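Local structure of PA1221 (Pseudomonas aeruginosa, 4DG9) at residues Met205-Asn210 / Thr219-Gly224; Phe198-Pro203 / Leu278-Thr283. The protein is a fusion of an AMP-binding domain of the ANL superfamily with a carrier domain of the phosphopantetheine-attachment type. All blocks are in the same frame, centred on the assembly; numbering follows the deposited sequence.

Contact 1 of 2, residues Met205-Asn210 / Thr219-Gly224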
loop_
_atom_site.group_PDB
_atom_site.type_symbol
_atom_site.label_atom_id
_atom_site.label_comp_id
_atom_site.label_asym_id
_atom_site.label_seq_id
_atom_site.Cartn_x
_atom_site.Cartn_y
_atom_site.Cartn_z
ATOM N N MET A 205 -13.540 -4.492 -17.762
ATOM C CA MET A 205 -12.931 -4.757 -16.470
ATOM C C MET A 205 -13.648 -3.968 -15.356
ATOM O O MET A 205 -14.130 -2.848 -15.573
ATOM C CB MET A 205 -11.429 -4.469 -16.508
ATOM C CG MET A 205 -11.043 -3.015 -16.388
ATOM S SD MET A 205 -9.244 -2.834 -16.429
ATOM C CE MET A 205 -8.735 -4.139 -15.317
ATOM N N ARG A 206 -13.785 -4.590 -14.191
ATOM C CA ARG A 206 -14.314 -3.897 -13.024
ATOM C C ARG A 206 -13.316 -3.984 -11.884
ATOM O O ARG A 206 -13.162 -5.022 -11.250
ATOM C CB ARG A 206 -15.679 -4.479 -12.646
ATOM C CG ARG A 206 -16.701 -4.228 -13.754
ATOM C CD ARG A 206 -18.070 -4.820 -13.509
ATOM N NE ARG A 206 -18.871 -4.084 -12.523
ATOM C CZ ARG A 206 -19.445 -2.903 -12.742
ATOM N NH1 ARG A 206 -19.278 -2.288 -13.904
ATOM N NH2 ARG A 206 -20.174 -2.329 -11.793
ATOM N N PHE A 207 -12.664 -2.869 -11.601
ATOM C CA PHE A 207 -11.496 -2.898 -10.749
ATOM C C PHE A 207 -11.821 -2.437 -9.348
ATOM O O PHE A 207 -12.357 -1.351 -9.147
ATOM C CB PHE A 207 -10.377 -2.050 -11.346
ATOM C CG PHE A 207 -9.017 -2.657 -11.166
ATOM C CD1 PHE A 207 -8.146 -2.789 -12.238
ATOM C CD2 PHE A 207 -8.620 -3.124 -9.926
ATOM C CE1 PHE A 207 -6.904 -3.379 -12.066
ATOM C CE2 PHE A 207 -7.378 -3.716 -9.748
ATOM C CZ PHE A 207 -6.520 -3.844 -10.819
ATOM N N LEU A 208 -11.496 -3.276 -8.375
ATOM C CA LEU A 208 -11.724 -2.937 -6.977
ATOM C C LEU A 208 -10.792 -1.804 -6.532
ATOM O O LEU A 208 -9.569 -1.884 -6.699
ATOM C CB LEU A 208 -11.502 -4.170 -6.107
ATOM C CG LEU A 208 -11.412 -3.902 -4.610
ATOM C CD1 LEU A 208 -12.795 -3.568 -4.052
ATOM C CD2 LEU A 208 -10.819 -5.110 -3.909
ATOM N N VAL A 209 -11.366 -0.740 -5.984
ATOM C CA VAL A 209 -10.563 0.379 -5.509
ATOM C C VAL A 209 -10.577 0.338 -3.995
ATOM O O VAL A 209 -11.580 0.626 -3.344
ATOM C CB VAL A 209 -11.093 1.733 -6.000
ATOM C CG1 VAL A 209 -10.203 2.848 -5.470
ATOM C CG2 VAL A 209 -11.179 1.767 -7.537
ATOM N N ASN A 210 -9.435 -0.051 -3.458
ATOM C CA ASN A 210 -9.284 -0.440 -2.073
ATOM C C ASN A 210 -8.038 0.173 -1.421
ATOM O O ASN A 210 -8.075 0.674 -0.298
ATOM C CB ASN A 210 -9.283 -1.957 -1.959
ATOM C CG ASN A 210 -9.304 -2.411 -0.538
ATOM O OD1 ASN A 210 -10.149 -1.973 0.263
ATOM N ND2 ASN A 210 -8.370 -3.288 -0.195
ATOM N N THR A 219 -2.846 3.612 -7.628
ATOM C CA THR A 219 -2.627 4.059 -9.006
ATOM C C THR A 219 -3.163 3.061 -10.019
ATOM O O THR A 219 -3.878 3.421 -10.964
ATOM C CB THR A 219 -1.130 4.223 -9.305
ATOM O OG1 THR A 219 -0.559 5.174 -8.402
ATOM C CG2 THR A 219 -0.923 4.701 -10.748
ATOM N N LEU A 220 -2.795 1.801 -9.816
ATOM C CA LEU A 220 -3.226 0.723 -10.693
ATOM C C LEU A 220 -4.724 0.582 -10.610
ATOM O O LEU A 220 -5.406 0.557 -11.627
ATOM C CB LEU A 220 -2.564 -0.604 -10.301
ATOM C CG LEU A 220 -3.094 -1.875 -10.975
ATOM C CD1 LEU A 220 -2.994 -1.790 -12.492
ATOM C CD2 LEU A 220 -2.369 -3.114 -10.460
ATOM N N GLU A 221 -5.238 0.491 -9.389
ATOM C CA GLU A 221 -6.665 0.222 -9.225
ATOM C C GLU A 221 -7.572 1.298 -9.858
ATOM O O GLU A 221 -8.623 0.988 -10.412
ATOM C CB GLU A 221 -7.007 0.058 -7.740
ATOM C CG GLU A 221 -6.175 -0.971 -7.017
ATOM C CD GLU A 221 -6.404 -0.940 -5.521
ATOM O OE1 GLU A 221 -7.077 -0.008 -5.033
ATOM O OE2 GLU A 221 -5.917 -1.851 -4.829
ATOM N N ILE A 222 -7.165 2.560 -9.776
ATOM C CA ILE A 222 -7.971 3.663 -10.301
ATOM C C ILE A 222 -7.758 3.850 -11.796
ATOM O O ILE A 222 -8.683 3.677 -12.618
ATOM C CB ILE A 222 -7.649 4.984 -9.530
ATOM C CG1 ILE A 222 -8.035 4.826 -8.059
ATOM C CG2 ILE A 222 -8.377 6.181 -10.126
ATOM C CD1 ILE A 222 -7.410 5.819 -7.164
ATOM N N TRP A 223 -6.530 4.203 -12.154
ATOM C CA TRP A 223 -6.231 4.559 -13.535
ATOM C C TRP A 223 -6.296 3.363 -14.478
ATOM O O TRP A 223 -6.619 3.512 -15.648
ATOM C CB TRP A 223 -4.898 5.306 -13.611
ATOM C CG TRP A 223 -4.966 6.479 -12.712
ATOM C CD1 TRP A 223 -4.260 6.685 -11.561
ATOM C CD2 TRP A 223 -5.853 7.587 -12.845
ATOM N NE1 TRP A 223 -4.636 7.872 -10.984
ATOM C CE2 TRP A 223 -5.617 8.445 -11.751
ATOM C CE3 TRP A 223 -6.807 7.953 -13.801
ATOM C CZ2 TRP A 223 -6.314 9.634 -11.571
ATOM C CZ3 TRP A 223 -7.501 9.124 -13.621
ATOM C CH2 TRP A 223 -7.252 9.955 -12.514
ATOM N N GLY A 224 -6.012 2.174 -13.970
ATOM C CA GLY A 224 -6.155 0.985 -14.785
ATOM C C GLY A 224 -7.544 0.943 -15.402
ATOM O O GLY A 224 -7.685 0.739 -16.610
HETATM O O HOH W 1 -6.361 -3.813 -2.078
#
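F207 and E221 make the tight half of this contact. The ring of F207 lies against the helix backbone with one face turned to E221, whose CA sits 4.0 Å from the ring centroid and only 15° off its normal, a CH-pi contact. Next to it, F207 CZ meets L220 CG at 4.0 Å, the two side chains crossing at about a right angle. On the other flank, V209 CG1 packs against I222 CG1 at 3.9 Å. Toward N210 the contact turns polar. With CG anti to its carbonyl carbon (chi1 -54°) and the chain extended beyond, E221 passes along L208 O, 3.4 Å from E221 CB, and carries its carboxylate to N210 just after the strand. There N210 N donates to E221 OE1 at 2.8 Å, almost straight at 175°, arriving from above the carboxylate plane. E221 OE2 is hydrogen-bonded to S211 OG. The looser side lies at partly exposed N210: a water accepts from N210 ND2 at 2.8 Å and reaches E221 OE2 only weakly, while N210 OD1 is taken by N235. Helix 217-226 thus packs on the strand it follows, as in a beta-alpha-beta unit, here strand 206-209, helix 217-226 and parallel strand 231-234.

Contact 2 of 2, residues Phe198-Pro203 / Leu278-Thr283; sequences FLAFAP and LRQLLT
The side-chain amide of Q280 grips both backbone polar groups of A200. A200 N donates to Q280 OE1 at 2.7 Å, with the donor in the carbonyl plane and on a lone pair. In return, Q280 NE2 donates to A200 O at 3.1 Å, less squarely, since the nitrogen is tilted 34° from that carbonyl's plane. Q280 reaches the loop with its chain extended beyond CG (chi2 -175°), and L199 CD1 lies against that chain from CB to the amide. Q280 NE2 has a second partner in S256 OG, which ties the amide to the adjoining strand 256-260. A200 O is also shared: a water donates to it at 2.8 Å and accepts from R279 NH2 at 2.7 Å, meeting the guanidinium at its edge. Two residues earlier, F198 O accepts a hydrogen bond from H304 NE2. Beside these bonds the contact is greasy: L282 CD1 packs on L199 CD1 at 3.8 Å, and L282 CD2 meets F198 CE2 at 3.9 Å, the side chains crossing at about a right angle in both pairs. Q280 thus pairs with A200 as a neighbouring strand's backbone would, joining the loop before strand 206-209 to strand 280-284 of the AMP-binding domain's mixed sheet.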
loop_
_atom_site.group_PDB
_atom_site.type_symbol
_atom_site.label_atom_id
_atom_site.label_comp_id
_atom_site.label_asym_id
_atom_site.label_seq_id
_atom_site.Cartn_x
_atom_site.Cartn_y
_atom_site.Cartn_z
ATOM N N PHE A 198 0.504 -8.147 -18.922
ATOM C CA PHE A 198 0.488 -8.908 -17.674
ATOM C C PHE A 198 -0.908 -8.975 -17.102
ATOM O O PHE A 198 -1.199 -9.763 -16.200
ATOM C CB PHE A 198 1.454 -8.328 -16.651
ATOM C CG PHE A 198 1.101 -6.950 -16.199
ATOM C CD1 PHE A 198 1.824 -5.856 -16.642
ATOM C CD2 PHE A 198 0.055 -6.743 -15.313
ATOM C CE1 PHE A 198 1.509 -4.580 -16.216
ATOM C CE2 PHE A 198 -0.263 -5.466 -14.882
ATOM C CZ PHE A 198 0.468 -4.386 -15.331
ATOM N N LEU A 199 -1.779 -8.144 -17.647
ATOM C CA LEU A 199 -3.150 -8.086 -17.191
ATOM C C LEU A 199 -3.920 -7.739 -18.421
ATOM O O LEU A 199 -3.373 -7.127 -19.328
ATOM C CB LEU A 199 -3.328 -6.976 -16.147
ATOM C CG LEU A 199 -4.666 -6.936 -15.408
ATOM C CD1 LEU A 199 -4.777 -8.116 -14.484
ATOM C CD2 LEU A 199 -4.802 -5.651 -14.618
ATOM N N ALA A 200 -5.185 -8.125 -18.464
ATOM C CA ALA A 200 -6.039 -7.645 -19.529
ATOM C C ALA A 200 -6.789 -6.399 -19.056
ATOM O O ALA A 200 -7.754 -6.494 -18.301
ATOM C CB ALA A 200 -7.018 -8.716 -19.917
ATOM N N PHE A 201 -6.366 -5.243 -19.556
ATOM C CA PHE A 201 -7.066 -3.991 -19.320
ATOM C C PHE A 201 -8.073 -3.811 -20.439
ATOM O O PHE A 201 -7.708 -3.763 -21.609
ATOM C CB PHE A 201 -6.094 -2.820 -19.354
ATOM C CG PHE A 201 -5.140 -2.766 -18.201
ATOM C CD1 PHE A 201 -5.524 -2.186 -16.994
ATOM C CD2 PHE A 201 -3.840 -3.258 -18.331
ATOM C CE1 PHE A 201 -4.629 -2.104 -15.924
ATOM C CE2 PHE A 201 -2.923 -3.182 -17.256
ATOM C CZ PHE A 201 -3.317 -2.588 -16.061
ATOM N N ALA A 202 -9.344 -3.751 -20.082
ATOM C CA ALA A 202 -10.413 -3.667 -21.065
ATOM C C ALA A 202 -11.591 -2.876 -20.502
ATOM O O ALA A 202 -11.730 -2.742 -19.285
ATOM C CB ALA A 202 -10.839 -5.076 -21.493
ATOM N N PRO A 203 -12.451 -2.351 -21.382
ATOM C CA PRO A 203 -13.621 -1.569 -20.958
ATOM C C PRO A 203 -14.572 -2.358 -20.046
ATOM O O PRO A 203 -15.325 -1.783 -19.270
ATOM C CB PRO A 203 -14.320 -1.238 -22.274
ATOM C CG PRO A 203 -13.280 -1.416 -23.338
ATOM C CD PRO A 203 -12.365 -2.482 -22.846
ATOM N N LEU A 278 -13.633 -13.320 -9.201
ATOM C CA LEU A 278 -12.573 -12.490 -9.753
ATOM C C LEU A 278 -12.029 -13.193 -10.995
ATOM O O LEU A 278 -11.812 -14.399 -10.964
ATOM C CB LEU A 278 -11.448 -12.269 -8.719
ATOM C CG LEU A 278 -11.719 -11.426 -7.451
ATOM C CD1 LEU A 278 -10.527 -11.400 -6.485
ATOM C CD2 LEU A 278 -12.159 -9.992 -7.758
ATOM N N ARG A 279 -11.878 -12.466 -12.100
ATOM C CA ARG A 279 -11.133 -12.968 -13.254
ATOM C C ARG A 279 -9.639 -12.710 -13.082
ATOM O O ARG A 279 -8.799 -13.531 -13.455
ATOM C CB ARG A 279 -11.617 -12.347 -14.572
ATOM C CG ARG A 279 -13.107 -12.478 -14.840
ATOM C CD ARG A 279 -13.478 -11.998 -16.249
ATOM N NE ARG A 279 -13.222 -10.570 -16.467
ATOM C CZ ARG A 279 -12.215 -10.074 -17.188
ATOM N NH1 ARG A 279 -11.347 -10.894 -17.769
ATOM N NH2 ARG A 279 -12.075 -8.755 -17.329
ATOM N N GLN A 280 -9.313 -11.551 -12.532
ATOM C CA GLN A 280 -7.925 -11.131 -12.447
ATOM C C GLN A 280 -7.553 -10.649 -11.054
ATOM O O GLN A 280 -8.208 -9.772 -10.466
ATOM C CB GLN A 280 -7.647 -10.014 -13.448
ATOM C CG GLN A 280 -7.966 -10.365 -14.869
ATOM C CD GLN A 280 -7.565 -9.277 -15.833
ATOM O OE1 GLN A 280 -6.762 -9.504 -16.734
ATOM N NE2 GLN A 280 -8.126 -8.086 -15.656
ATOM N N LEU A 281 -6.463 -11.201 -10.545
ATOM C CA LEU A 281 -5.995 -10.831 -9.228
ATOM C C LEU A 281 -4.490 -10.609 -9.269
ATOM O O LEU A 281 -3.742 -11.439 -9.791
ATOM C CB LEU A 281 -6.369 -11.905 -8.208
ATOM C CG LEU A 281 -5.713 -11.839 -6.833
ATOM C CD1 LEU A 281 -6.026 -10.512 -6.193
ATOM C CD2 LEU A 281 -6.206 -12.971 -5.961
ATOM N N LEU A 282 -4.057 -9.468 -8.744
ATOM C CA LEU A 282 -2.639 -9.192 -8.591
ATOM C C LEU A 282 -2.329 -9.096 -7.114
ATOM O O LEU A 282 -3.144 -8.607 -6.304
ATOM C CB LEU A 282 -2.227 -7.893 -9.289
ATOM C CG LEU A 282 -2.600 -7.722 -10.764
ATOM C CD1 LEU A 282 -3.996 -7.129 -10.872
ATOM C CD2 LEU A 282 -1.612 -6.844 -11.490
ATOM N N THR A 283 -1.155 -9.589 -6.765
ATOM C CA THR A 283 -0.650 -9.427 -5.418
ATOM C C THR A 283 0.878 -9.283 -5.482
ATOM O O THR A 283 1.492 -9.427 -6.543
ATOM C CB THR A 283 -1.094 -10.592 -4.499
ATOM O OG1 THR A 283 -0.566 -10.394 -3.183
ATOM C CG2 THR A 283 -0.604 -11.931 -5.044
HETATM O O HOH W 2 -10.407 -7.239 -18.792
#

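The two segments of contact 1 fall in sequence between those of contact 2, and the contact centres lie about 10 Å apart. F201 joins them: its CE1 packs on G224 CA at 3.6 Å, and its CZ touches L220 CD1 at 3.7 Å. A second bridge runs through L220 CD2, which meets L282 CD2 at 3.9 Å, with F317 touching both leucines. Strand 256-260 serves both contacts as well, since S256, the partner of Q280, also touches M205 and F207, while W258 lies against E221 and L282. The side chain of N210 is about 6 Å from the bound DG9 and that of L282 about 8 Å, which places both in its wider surroundings rather than in direct contact.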